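Local coordinates for gamma-resorcylate decarboxylase (Polaromonas, PDB 4QRO), which probably catalyses the manganese-dependent, non-oxidative decarboxylation of gamma-resorcylate (2,6-dihydroxybenzoate) to resorcinol, at residues 38-43 with 89-94; 65-68 with 72-75; 76-81 with 113-118; 129-134 with 140-145. All coordinates share one frame; numbering follows the deposited sequence.

Contact 1. Residues 38-43 with 89-94; sequences DIQDRR and AKQPTR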
loop_
_atom_site.group_PDB
_atom_site.type_symbol
_atom_site.label_atom_id
_atom_site.label_comp_id
_atom_site.label_asym_id
_atom_site.label_seq_id
_atom_site.Cartn_x
_atom_site.Cartn_y
_atom_site.Cartn_z
ATOM N N ASP A 38 -9.284 30.469 4.332
ATOM C CA ASP A 38 -10.686 30.858 4.248
ATOM C C ASP A 38 -11.580 29.764 4.795
ATOM O O ASP A 38 -11.558 28.653 4.315
ATOM C CB ASP A 38 -11.097 31.206 2.816
ATOM C CG ASP A 38 -12.597 31.153 2.635
ATOM O OD1 ASP A 38 -13.317 31.957 3.263
ATOM O OD2 ASP A 38 -13.055 30.249 1.931
ATOM N N ILE A 39 -12.341 30.082 5.833
ATOM C CA ILE A 39 -13.365 29.185 6.339
ATOM C C ILE A 39 -14.756 29.711 6.044
ATOM O O ILE A 39 -15.599 28.964 5.603
ATOM C CB ILE A 39 -13.193 28.957 7.844
ATOM C CG1 ILE A 39 -11.913 28.155 8.106
ATOM C CG2 ILE A 39 -14.417 28.250 8.421
ATOM C CD1 ILE A 39 -11.538 28.109 9.565
ATOM N N GLN A 40 -14.986 31.012 6.256
ATOM C CA GLN A 40 -16.343 31.586 6.236
ATOM C C GLN A 40 -16.927 31.943 4.862
ATOM O O GLN A 40 -18.158 32.017 4.714
ATOM C CB GLN A 40 -16.406 32.858 7.113
ATOM C CG GLN A 40 -15.961 32.673 8.552
ATOM C CD GLN A 40 -16.832 31.694 9.335
ATOM O OE1 GLN A 40 -18.063 31.669 9.206
ATOM N NE2 GLN A 40 -16.197 30.882 10.146
ATOM N N ASP A 41 -16.097 32.192 3.868
ATOM C CA ASP A 41 -16.584 32.874 2.664
ATOM C C ASP A 41 -16.655 31.938 1.462
ATOM O O ASP A 41 -17.684 31.329 1.208
ATOM C CB ASP A 41 -15.762 34.153 2.413
ATOM C CG ASP A 41 -16.061 34.817 1.063
ATOM O OD1 ASP A 41 -17.093 34.511 0.441
ATOM O OD2 ASP A 41 -15.255 35.658 0.614
ATOM N N ARG A 42 -15.575 31.798 0.729
ATOM C CA ARG A 42 -15.651 31.032 -0.517
ATOM C C ARG A 42 -15.936 29.550 -0.273
ATOM O O ARG A 42 -16.670 28.918 -1.043
ATOM C CB ARG A 42 -14.373 31.230 -1.339
ATOM C CG ARG A 42 -14.319 30.393 -2.610
ATOM C CD ARG A 42 -13.138 30.827 -3.448
ATOM N NE ARG A 42 -12.935 29.955 -4.593
ATOM C CZ ARG A 42 -11.780 29.373 -4.924
ATOM N NH1 ARG A 42 -11.736 28.609 -6.012
ATOM N NH2 ARG A 42 -10.668 29.551 -4.197
ATOM N N ARG A 43 -15.377 29.021 0.813
ATOM C CA ARG A 43 -15.603 27.649 1.231
ATOM C C ARG A 43 -17.084 27.313 1.344
ATOM O O ARG A 43 -17.527 26.291 0.822
ATOM C CB ARG A 43 -14.888 27.372 2.563
ATOM C CG ARG A 43 -14.966 25.929 3.038
ATOM C CD ARG A 43 -14.235 25.716 4.363
ATOM N NE ARG A 43 -12.816 26.103 4.302
ATOM C CZ ARG A 43 -11.785 25.307 4.590
ATOM N NH1 ARG A 43 -11.940 24.017 4.957
ATOM N NH2 ARG A 43 -10.567 25.795 4.470
ATOM N N ALA A 89 -18.560 28.542 15.505
ATOM C CA ALA A 89 -19.626 29.345 16.119
ATOM C C ALA A 89 -20.234 30.383 15.176
ATOM O O ALA A 89 -21.377 30.782 15.366
ATOM C CB ALA A 89 -19.118 30.029 17.394
ATOM N N LYS A 90 -19.486 30.821 14.168
ATOM C CA LYS A 90 -19.983 31.820 13.227
ATOM C C LYS A 90 -20.975 31.245 12.228
ATOM O O LYS A 90 -21.877 31.940 11.811
ATOM C CB LYS A 90 -18.838 32.499 12.491
ATOM C CG LYS A 90 -17.847 33.208 13.401
ATOM C CD LYS A 90 -16.853 34.050 12.603
ATOM C CE LYS A 90 -16.251 35.176 13.432
ATOM N NZ LYS A 90 -16.195 36.460 12.667
ATOM N N GLN A 91 -20.810 29.982 11.840
ATOM C CA GLN A 91 -21.790 29.312 10.969
ATOM C C GLN A 91 -22.010 27.893 11.485
ATOM O O GLN A 91 -21.551 26.918 10.862
ATOM C CB GLN A 91 -21.304 29.320 9.503
ATOM C CG GLN A 91 -21.227 30.706 8.900
ATOM C CD GLN A 91 -21.055 30.716 7.377
ATOM O OE1 GLN A 91 -21.944 30.280 6.633
ATOM N NE2 GLN A 91 -19.921 31.234 6.910
ATOM N N PRO A 92 -22.699 27.768 12.645
ATOM C CA PRO A 92 -22.829 26.484 13.337
ATOM C C PRO A 92 -23.756 25.461 12.647
ATOM O O PRO A 92 -23.752 24.288 13.032
ATOM C CB PRO A 92 -23.376 26.867 14.733
ATOM C CG PRO A 92 -24.082 28.164 14.514
ATOM C CD PRO A 92 -23.402 28.857 13.362
ATOM N N THR A 93 -24.517 25.875 11.641
ATOM C CA THR A 93 -25.291 24.899 10.838
ATOM C C THR A 93 -24.469 24.231 9.720
ATOM O O THR A 93 -24.913 23.246 9.135
ATOM C CB THR A 93 -26.543 25.539 10.220
ATOM O OG1 THR A 93 -26.185 26.444 9.161
ATOM C CG2 THR A 93 -27.343 26.285 11.297
ATOM N N ARG A 94 -23.273 24.751 9.445
ATOM C CA ARG A 94 -22.449 24.305 8.308
ATOM C C ARG A 94 -21.136 23.633 8.699
ATOM O O ARG A 94 -20.521 22.957 7.871
ATOM C CB ARG A 94 -22.121 25.512 7.421
ATOM C CG ARG A 94 -23.314 26.311 6.918
ATOM C CD ARG A 94 -24.399 25.444 6.353
ATOM N NE ARG A 94 -23.979 24.796 5.107
ATOM C CZ ARG A 94 -24.042 25.348 3.908
ATOM N NH1 ARG A 94 -24.502 26.592 3.752
ATOM N NH2 ARG A 94 -23.651 24.649 2.847
#
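Gln91 reaches across to Gln40 and holds it at two points with a single amide nitrogen. Its NE2 donates to the backbone O of Gln40 at 2.9 Å, in the plane of that carbonyl and on a lone pair. The same NE2 donates to Gln40 OE1 at 3.0 Å. This second bond is straighter at the hydrogen, 159°, but NE2 stands above the plane of the side-chain carbonyl. Both acceptors lie close to the amide plane of Gln91, and the two amide planes are turned 52° apart. Gln40 is bent at its second torsion, chi2 -63°, which brings its amide round beside Lys90. There Lys90 CB packs 3.5 Å from Gln40 OE1, and Lys90 CD sits 4.0 Å from Gln40 CD. The ammonium end of Lys90 leads away. Gln40 NE2 has its own partner, Gln87 OE1 on helix 70-90, so both ends of the amide are fixed. A leucine in place of Gln91 would probably leave Gln40 O and OE1 without this shared donor and let the Gln40 amide turn more easily. Next to Gln40, Asp38 OD1 accepts from Asp41 N at 2.9 Å, an Asx motif just ahead of helix 42-49. The contact thus ties the turn before that helix to the end of helix 70-90, at the surface of the (beta/alpha)8 barrel expected of an amidohydrolase.

Contact 2. Residues 65-68 with 72-75; sequences QAIA and RANE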
loop_
_atom_site.group_PDB
_atom_site.type_symbol
_atom_site.label_atom_id
_atom_site.label_comp_id
_atom_site.label_asym_id
_atom_site.label_seq_id
_atom_site.Cartn_x
_atom_site.Cartn_y
_atom_site.Cartn_z
ATOM N N GLN A 65 1.838 17.634 15.089
ATOM C CA GLN A 65 2.650 16.423 15.136
ATOM C C GLN A 65 4.141 16.626 14.854
ATOM O O GLN A 65 4.961 15.693 15.070
ATOM C CB GLN A 65 2.089 15.388 14.173
ATOM C CG GLN A 65 0.879 14.655 14.733
ATOM C CD GLN A 65 -0.340 15.523 14.926
ATOM O OE1 GLN A 65 -0.951 15.927 13.963
ATOM N NE2 GLN A 65 -0.718 15.795 16.193
ATOM N N ALA A 66 4.481 17.810 14.334
ATOM C CA ALA A 66 5.859 18.153 14.017
ATOM C C ALA A 66 6.440 19.140 15.063
ATOM O O ALA A 66 7.551 19.590 14.923
ATOM C CB ALA A 66 5.950 18.742 12.610
ATOM N N ILE A 67 5.703 19.455 16.115
ATOM C CA ILE A 67 6.216 20.370 17.130
ATOM C C ILE A 67 6.870 19.556 18.263
ATOM O O ILE A 67 6.201 18.969 19.116
ATOM C CB ILE A 67 5.110 21.294 17.627
ATOM C CG1 ILE A 67 4.560 22.137 16.447
ATOM C CG2 ILE A 67 5.640 22.161 18.782
ATOM C CD1 ILE A 67 3.312 22.910 16.827
ATOM N N ALA A 68 8.193 19.546 18.264
ATOM C CA ALA A 68 8.954 18.579 19.053
ATOM C C ALA A 68 9.025 18.929 20.529
ATOM O O ALA A 68 9.274 18.065 21.362
ATOM C CB ALA A 68 10.325 18.419 18.476
ATOM N N ARG A 72 5.210 23.391 23.810
ATOM C CA ARG A 72 4.817 24.213 22.668
ATOM C C ARG A 72 3.712 23.561 21.821
ATOM O O ARG A 72 2.825 24.256 21.324
ATOM C CB ARG A 72 5.997 24.560 21.789
ATOM C CG ARG A 72 6.967 25.497 22.481
ATOM C CD ARG A 72 8.149 25.821 21.589
ATOM N NE ARG A 72 8.917 26.936 22.131
ATOM C CZ ARG A 72 8.542 28.213 22.073
ATOM N NH1 ARG A 72 7.399 28.571 21.490
ATOM N NH2 ARG A 72 9.320 29.146 22.604
ATOM N N ALA A 73 3.767 22.241 21.652
ATOM C CA ALA A 73 2.717 21.511 20.902
ATOM C C ALA A 73 1.366 21.734 21.528
ATOM O O ALA A 73 0.385 22.023 20.848
ATOM C CB ALA A 73 3.044 20.030 20.848
ATOM N N ASN A 74 1.324 21.635 22.848
ATOM C CA ASN A 74 0.106 21.840 23.597
ATOM C C ASN A 74 -0.455 23.258 23.421
ATOM O O ASN A 74 -1.654 23.434 23.199
ATOM C CB ASN A 74 0.353 21.526 25.066
ATOM C CG ASN A 74 -0.916 21.545 25.887
ATOM O OD1 ASN A 74 -1.877 20.834 25.600
ATOM N ND2 ASN A 74 -0.932 22.378 26.923
ATOM N N GLU A 75 0.420 24.256 23.495
ATOM C CA GLU A 75 0.042 25.660 23.263
ATOM C C GLU A 75 -0.541 25.915 21.860
ATOM O O GLU A 75 -1.560 26.595 21.722
ATOM C CB GLU A 75 1.250 26.586 23.532
ATOM C CG GLU A 75 1.648 26.635 25.010
ATOM C CD GLU A 75 3.054 27.184 25.255
ATOM O OE1 GLU A 75 3.432 27.300 26.434
ATOM O OE2 GLU A 75 3.793 27.496 24.294
#
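Ile67 has CG1 beside its backbone N, chi1 -61°, and this sends CG2 to the position anti to that N, facing Arg72 and Ala73. The methyl CG2 rests on the helix backbone. It lies 3.4 Å from Ala73 N and 3.7 Å from Ala73 CA. Ile67 CG2 is also 3.9 Å from Arg72 CB, so it touches both residues at once. Ala73 answers with its only side-chain atom: its CB is 4.0 Å from Ile67 CB and 3.8 Å from Ile67 O. The contact is apolar packing of one branched side chain against a helix turn. Arg72 adds only the base of its side chain. Its CG is turned beside the backbone N, chi1 -68°, and the extended chain carries the guanidinium away from Ile67. There Arg72 NE makes a long, weak ion pair with Asp69. Beyond the two segments, Gln104 packs on Ala73. The small side chain of Ala73 probably allows the loop backbone to come close, with CA atoms of Ile67 and Ala73 5.3 Å apart. The loop after strand 52-59 folds back here on the first turns of helix 70-90, within the beta-alpha-beta crossover from strand 52-59 to strand 95-97.

Contact 3. Residues 76-81 with 113-118; sequences TARRAN and LERCVK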
loop_
_atom_site.group_PDB
_atom_site.type_symbol
_atom_site.label_atom_id
_atom_site.label_comp_id
_atom_site.label_asym_id
_atom_site.label_seq_id
_atom_site.Cartn_x
_atom_site.Cartn_y
_atom_site.Cartn_z
ATOM N N THR A 76 0.120 25.389 20.825
ATOM C CA THR A 76 -0.352 25.505 19.465
ATOM C C THR A 76 -1.714 24.803 19.288
ATOM O O THR A 76 -2.628 25.358 18.690
ATOM C CB THR A 76 0.673 24.902 18.486
ATOM O OG1 THR A 76 1.947 25.546 18.668
ATOM C CG2 THR A 76 0.242 25.082 17.053
ATOM N N ALA A 77 -1.835 23.586 19.804
ATOM C CA ALA A 77 -3.104 22.851 19.716
ATOM C C ALA A 77 -4.260 23.648 20.363
ATOM O O ALA A 77 -5.350 23.766 19.810
ATOM C CB ALA A 77 -2.962 21.471 20.357
ATOM N N ARG A 78 -4.005 24.212 21.527
ATOM C CA ARG A 78 -5.037 24.971 22.269
ATOM C C ARG A 78 -5.482 26.217 21.506
ATOM O O ARG A 78 -6.679 26.499 21.415
ATOM C CB ARG A 78 -4.518 25.318 23.660
ATOM C CG ARG A 78 -4.505 24.097 24.584
ATOM C CD ARG A 78 -3.898 24.371 25.950
ATOM N NE ARG A 78 -4.519 25.512 26.608
ATOM C CZ ARG A 78 -5.523 25.471 27.491
ATOM N NH1 ARG A 78 -6.066 24.326 27.893
ATOM N NH2 ARG A 78 -5.982 26.608 27.997
ATOM N N ARG A 79 -4.519 26.937 20.950
ATOM C CA ARG A 79 -4.793 28.090 20.090
ATOM C C ARG A 79 -5.589 27.693 18.844
ATOM O O ARG A 79 -6.552 28.374 18.478
ATOM C CB ARG A 79 -3.484 28.767 19.665
ATOM C CG ARG A 79 -2.886 29.689 20.713
ATOM C CD ARG A 79 -1.871 30.631 20.085
ATOM N NE ARG A 79 -0.699 29.879 19.647
ATOM C CZ ARG A 79 0.333 29.572 20.427
ATOM N NH1 ARG A 79 0.381 29.970 21.697
ATOM N NH2 ARG A 79 1.336 28.869 19.932
ATOM N N ALA A 80 -5.178 26.598 18.195
ATOM C CA ALA A 80 -5.837 26.127 16.973
ATOM C C ALA A 80 -7.243 25.675 17.247
ATOM O O ALA A 80 -8.133 25.941 16.458
ATOM C CB ALA A 80 -5.031 25.004 16.289
ATOM N N ASN A 81 -7.451 25.010 18.380
ATOM C CA ASN A 81 -8.759 24.497 18.724
ATOM C C ASN A 81 -9.691 25.632 19.161
ATOM O O ASN A 81 -10.881 25.618 18.838
ATOM C CB ASN A 81 -8.624 23.442 19.812
ATOM C CG ASN A 81 -7.898 22.192 19.327
ATOM O OD1 ASN A 81 -7.959 21.855 18.149
ATOM N ND2 ASN A 81 -7.198 21.512 20.240
ATOM N N LEU A 113 -8.362 16.707 24.435
ATOM C CA LEU A 113 -9.501 16.081 23.798
ATOM C C LEU A 113 -10.748 16.220 24.672
ATOM O O LEU A 113 -11.829 16.510 24.171
ATOM C CB LEU A 113 -9.240 14.613 23.471
ATOM C CG LEU A 113 -10.409 13.961 22.691
ATOM C CD1 LEU A 113 -10.629 14.610 21.325
ATOM C CD2 LEU A 113 -10.161 12.474 22.550
ATOM N N GLU A 114 -10.597 16.019 25.977
ATOM C CA GLU A 114 -11.717 16.247 26.893
ATOM C C GLU A 114 -12.237 17.683 26.777
ATOM O O GLU A 114 -13.431 17.866 26.618
ATOM C CB GLU A 114 -11.340 15.913 28.335
ATOM C CG GLU A 114 -11.184 14.418 28.584
ATOM C CD GLU A 114 -11.037 14.089 30.054
ATOM O OE1 GLU A 114 -9.901 14.188 30.568
ATOM O OE2 GLU A 114 -12.059 13.731 30.683
ATOM N N ARG A 115 -11.339 18.665 26.774
ATOM C CA ARG A 115 -11.716 20.084 26.649
ATOM C C ARG A 115 -12.409 20.366 25.317
ATOM O O ARG A 115 -13.447 21.028 25.286
ATOM C CB ARG A 115 -10.511 21.016 26.821
ATOM C CG ARG A 115 -10.890 22.492 26.960
ATOM C CD ARG A 115 -9.675 23.410 27.102
ATOM N NE ARG A 115 -8.992 23.577 25.819
ATOM C CZ ARG A 115 -9.213 24.541 24.920
ATOM N NH1 ARG A 115 -10.093 25.515 25.137
ATOM N NH2 ARG A 115 -8.527 24.535 23.776
ATOM N N CYS A 116 -11.849 19.851 24.221
ATOM C CA CYS A 116 -12.462 20.045 22.911
ATOM C C CYS A 116 -13.874 19.461 22.801
ATOM O O CYS A 116 -14.747 20.100 22.217
ATOM C CB CYS A 116 -11.559 19.474 21.813
ATOM S SG CYS A 116 -10.117 20.497 21.460
ATOM N N VAL A 117 -14.096 18.265 23.347
ATOM C CA VAL A 117 -15.407 17.597 23.253
ATOM C C VAL A 117 -16.424 18.231 24.226
ATOM O O VAL A 117 -17.542 18.532 23.834
ATOM C CB VAL A 117 -15.324 16.055 23.500
ATOM C CG1 VAL A 117 -16.714 15.422 23.469
ATOM C CG2 VAL A 117 -14.448 15.356 22.462
ATOM N N LYS A 118 -16.018 18.431 25.479
ATOM C CA LYS A 118 -16.940 18.832 26.554
ATOM C C LYS A 118 -17.185 20.333 26.577
ATOM O O LYS A 118 -18.288 20.772 26.889
ATOM C CB LYS A 118 -16.410 18.388 27.927
ATOM C CG LYS A 118 -16.490 16.889 28.232
ATOM C CD LYS A 118 -15.603 16.556 29.439
ATOM C CE LYS A 118 -16.197 15.521 30.387
ATOM N NZ LYS A 118 -16.233 14.153 29.809
#
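Arg115 lies across Arg78 at about a right angle, with Arg78 CZ 4.2 Å above one face of its guanidinium and offset toward the rim. The two guanidinium planes are 41° apart, so this is no flat stack. The nearest side-chain atoms of the two arginines are Arg78 NH1 and Arg115 NE, at 3.7 Å. Arg115 starts with CG anti to the backbone N, chi1 -169°, and bends at chi3, which brings NH2 to 3.6 Å from Arg78 O. Arg115 NH2 also sits 4.1 Å from Asn81 CB. Deeper in the interface Cys116 SG meets the amide of Asn81, 3.3 Å from ND2 and 3.5 Å from CG. The stronger polar partners lie outside. Arg115 forms salt bridges with Glu112 and Asp82, and Asn81 ND2 bonds to Glu112 and to Ala100 O. Glu112 OE2 therefore serves both helices. A methionine in place of Arg115 would probably leave Asp82 and Glu112 without their shared cation, removing the salt bridge from Arg115 to helix 70-90, though Asn81 would still hold Glu112. The helices run nearly parallel, at 8°, with segment axes 11.3 Å apart, and side chains rather than backbones fill the interval. Two like charges come close here, but the carboxylates of Glu112 and Asp82 probably offset the repulsion, so the pairing is likely to be tolerated as part of a charged network.

Contact 4. Residues 129-134 with 140-145; sequences GFSQDN and LYYDMA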
loop_
_atom_site.group_PDB
_atom_site.type_symbol
_atom_site.label_atom_id
_atom_site.label_comp_id
_atom_site.label_asym_id
_atom_site.label_seq_id
_atom_site.Cartn_x
_atom_site.Cartn_y
_atom_site.Cartn_z
ATOM N N GLY A 129 -0.623 11.269 11.755
ATOM C CA GLY A 129 0.332 10.195 11.923
ATOM C C GLY A 129 1.184 10.362 13.170
ATOM O O GLY A 129 0.755 10.970 14.163
ATOM N N PHE A 130 2.406 9.833 13.115
ATOM C CA PHE A 130 3.295 9.841 14.272
ATOM C C PHE A 130 3.669 11.236 14.739
ATOM O O PHE A 130 3.634 12.217 13.972
ATOM C CB PHE A 130 4.589 9.072 13.961
ATOM C CG PHE A 130 5.417 9.686 12.862
ATOM C CD1 PHE A 130 6.322 10.703 13.136
ATOM C CD2 PHE A 130 5.316 9.224 11.555
ATOM C CE1 PHE A 130 7.075 11.278 12.124
ATOM C CE2 PHE A 130 6.068 9.791 10.542
ATOM C CZ PHE A 130 6.949 10.820 10.819
ATOM N N SER A 131 4.095 11.309 15.998
ATOM C CA SER A 131 4.586 12.559 16.568
ATOM C C SER A 131 6.106 12.577 16.739
ATOM O O SER A 131 6.759 11.542 16.979
ATOM C CB SER A 131 3.927 12.807 17.922
ATOM O OG SER A 131 2.561 13.020 17.764
ATOM N N GLN A 132 6.644 13.774 16.613
ATOM C CA GLN A 132 8.028 14.071 16.935
ATOM C C GLN A 132 8.022 14.677 18.334
ATOM O O GLN A 132 7.242 15.579 18.603
ATOM C CB GLN A 132 8.604 15.061 15.927
ATOM C CG GLN A 132 8.790 14.493 14.516
ATOM C CD GLN A 132 9.157 15.562 13.500
ATOM O OE1 GLN A 132 8.297 16.210 12.948
ATOM N NE2 GLN A 132 10.451 15.750 13.263
ATOM N N ASP A 133 8.872 14.163 19.215
ATOM C CA ASP A 133 9.042 14.709 20.564
ATOM C C ASP A 133 10.532 14.687 20.812
ATOM O O ASP A 133 11.183 13.642 20.637
ATOM C CB ASP A 133 8.294 13.866 21.613
ATOM C CG ASP A 133 8.345 14.474 23.043
ATOM O OD1 ASP A 133 9.377 15.027 23.527
ATOM O OD2 ASP A 133 7.314 14.372 23.717
ATOM N N ASN A 134 11.078 15.853 21.161
ATOM C CA ASN A 134 12.511 15.978 21.492
ATOM C C ASN A 134 12.995 14.984 22.532
ATOM O O ASN A 134 14.154 14.597 22.513
ATOM C CB ASN A 134 12.849 17.431 21.954
ATOM C CG ASN A 134 12.932 18.407 20.798
ATOM O OD1 ASN A 134 13.366 18.049 19.701
ATOM N ND2 ASN A 134 12.514 19.642 21.028
ATOM N N LEU A 140 6.981 8.672 17.559
ATOM C CA LEU A 140 6.004 8.181 18.463
ATOM C C LEU A 140 4.768 7.702 17.688
ATOM O O LEU A 140 4.108 8.492 17.014
ATOM C CB LEU A 140 5.655 9.308 19.417
ATOM C CG LEU A 140 6.802 9.762 20.333
ATOM C CD1 LEU A 140 6.309 10.974 21.098
ATOM C CD2 LEU A 140 7.226 8.690 21.335
ATOM N N TYR A 141 4.526 6.400 17.752
ATOM C CA TYR A 141 3.339 5.772 17.221
ATOM C C TYR A 141 2.388 5.412 18.350
ATOM O O TYR A 141 2.794 5.006 19.429
ATOM C CB TYR A 141 3.727 4.515 16.426
ATOM C CG TYR A 141 4.449 4.846 15.143
ATOM C CD1 TYR A 141 5.832 5.072 15.118
ATOM C CD2 TYR A 141 3.742 4.975 13.953
ATOM C CE1 TYR A 141 6.479 5.414 13.923
ATOM C CE2 TYR A 141 4.369 5.322 12.774
ATOM C CZ TYR A 141 5.732 5.529 12.756
ATOM O OH TYR A 141 6.330 5.846 11.552
ATOM N N TYR A 142 1.100 5.393 18.035
ATOM C CA TYR A 142 0.059 5.382 19.080
ATOM C C TYR A 142 -0.371 3.971 19.513
ATOM O O TYR A 142 -1.270 3.834 20.308
ATOM C CB TYR A 142 -1.102 6.306 18.679
ATOM C CG TYR A 142 -0.586 7.638 18.163
ATOM C CD1 TYR A 142 0.391 8.346 18.871
ATOM C CD2 TYR A 142 -1.063 8.196 16.974
ATOM C CE1 TYR A 142 0.888 9.559 18.408
ATOM C CE2 TYR A 142 -0.569 9.409 16.499
ATOM C CZ TYR A 142 0.413 10.093 17.228
ATOM O OH TYR A 142 0.923 11.295 16.772
ATOM N N ASP A 143 0.321 2.940 19.018
ATOM C CA ASP A 143 0.236 1.599 19.584
ATOM C C ASP A 143 1.083 1.462 20.836
ATOM O O ASP A 143 0.831 0.563 21.630
ATOM C CB ASP A 143 0.683 0.528 18.584
ATOM C CG ASP A 143 2.095 0.767 18.082
ATOM O OD1 ASP A 143 2.302 1.776 17.392
ATOM O OD2 ASP A 143 2.989 -0.048 18.371
ATOM N N MET A 144 2.085 2.329 21.003
ATOM C CA MET A 144 3.039 2.211 22.128
ATOM C C MET A 144 2.281 2.318 23.457
ATOM O O MET A 144 1.291 3.036 23.545
ATOM C CB MET A 144 4.148 3.268 22.044
ATOM C CG MET A 144 5.051 3.166 20.812
ATOM S SD MET A 144 5.992 4.714 20.541
ATOM C CE MET A 144 7.218 4.222 19.332
ATOM N N ALA A 145 2.768 1.608 24.479
ATOM C CA ALA A 145 2.030 1.414 25.737
ATOM C C ALA A 145 1.580 2.706 26.430
ATOM O O ALA A 145 0.506 2.755 27.057
ATOM C CB ALA A 145 2.874 0.579 26.697
#
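Tyr142 OH sits between two oxygens of the other segment. It donates to Gly129 O at 2.6 Å, in the plane of that carbonyl. Ser131 OG approaches the same Tyr142 OH, also at 2.6 Å, and which of these two hydroxyls donates to the other is left open. Ser131 OG lies at the ring edge, in the ring plane. Beside it, Ser131 and Leu140 form a single antiparallel bridge as a hydrogen-bonded pair: Ser131 N to Leu140 O is 3.0 Å, and Leu140 N to Ser131 O is 2.9 Å. Phe130 CB stands over the face of the Tyr141 ring, 3.9 Å from its centroid and 11° off the normal, a CH-pi contact. Phe130 CG takes the crowded position between backbone N and carbonyl carbon, chi1 63°, and its side chain then lies beside that of Tyr141, pointing the same way. The ring planes are 43° apart, an oblique pair. Leu140 CD1 closes the side with Asp133 CB at 3.5 Å. In the next shell Glu192 accepts from Tyr141 OH, His196 meets the Tyr141 ring edge-to-face, and Arg199 adds a cation-pi contact. Ile175 of the second subunit packs on Tyr141. Both segments belong to the long loop between strand 125-128 and helix 148-157. Helix 188-202 backs Phe130 and Tyr141, and Trp151 of helix 148-157 bonds to Tyr142 O.

Contact 4 is the buried one, contact 1 lies at the surface, and contacts 2 and 3 fall between. Contacts 1, 2 and 3 all use helix 70-90: contact 2 at its start, contact 3 further along, contact 1 at its end. Contacts 2 and 3 touch where Ile67 packs on Thr76. Contacts 2 and 4 meet through probable backbone hydrogen bonds, Gln65 O with Gln132 N and Ala68 O with Asn134 N, joining two loops that follow barrel strands. The chemistry differs: an amide grip at the surface in contact 1, apolar packing in contact 2, charged side chains over a buried amide-sulfur contact in contact 3, and aromatic rings with a buried phenol in contact 4.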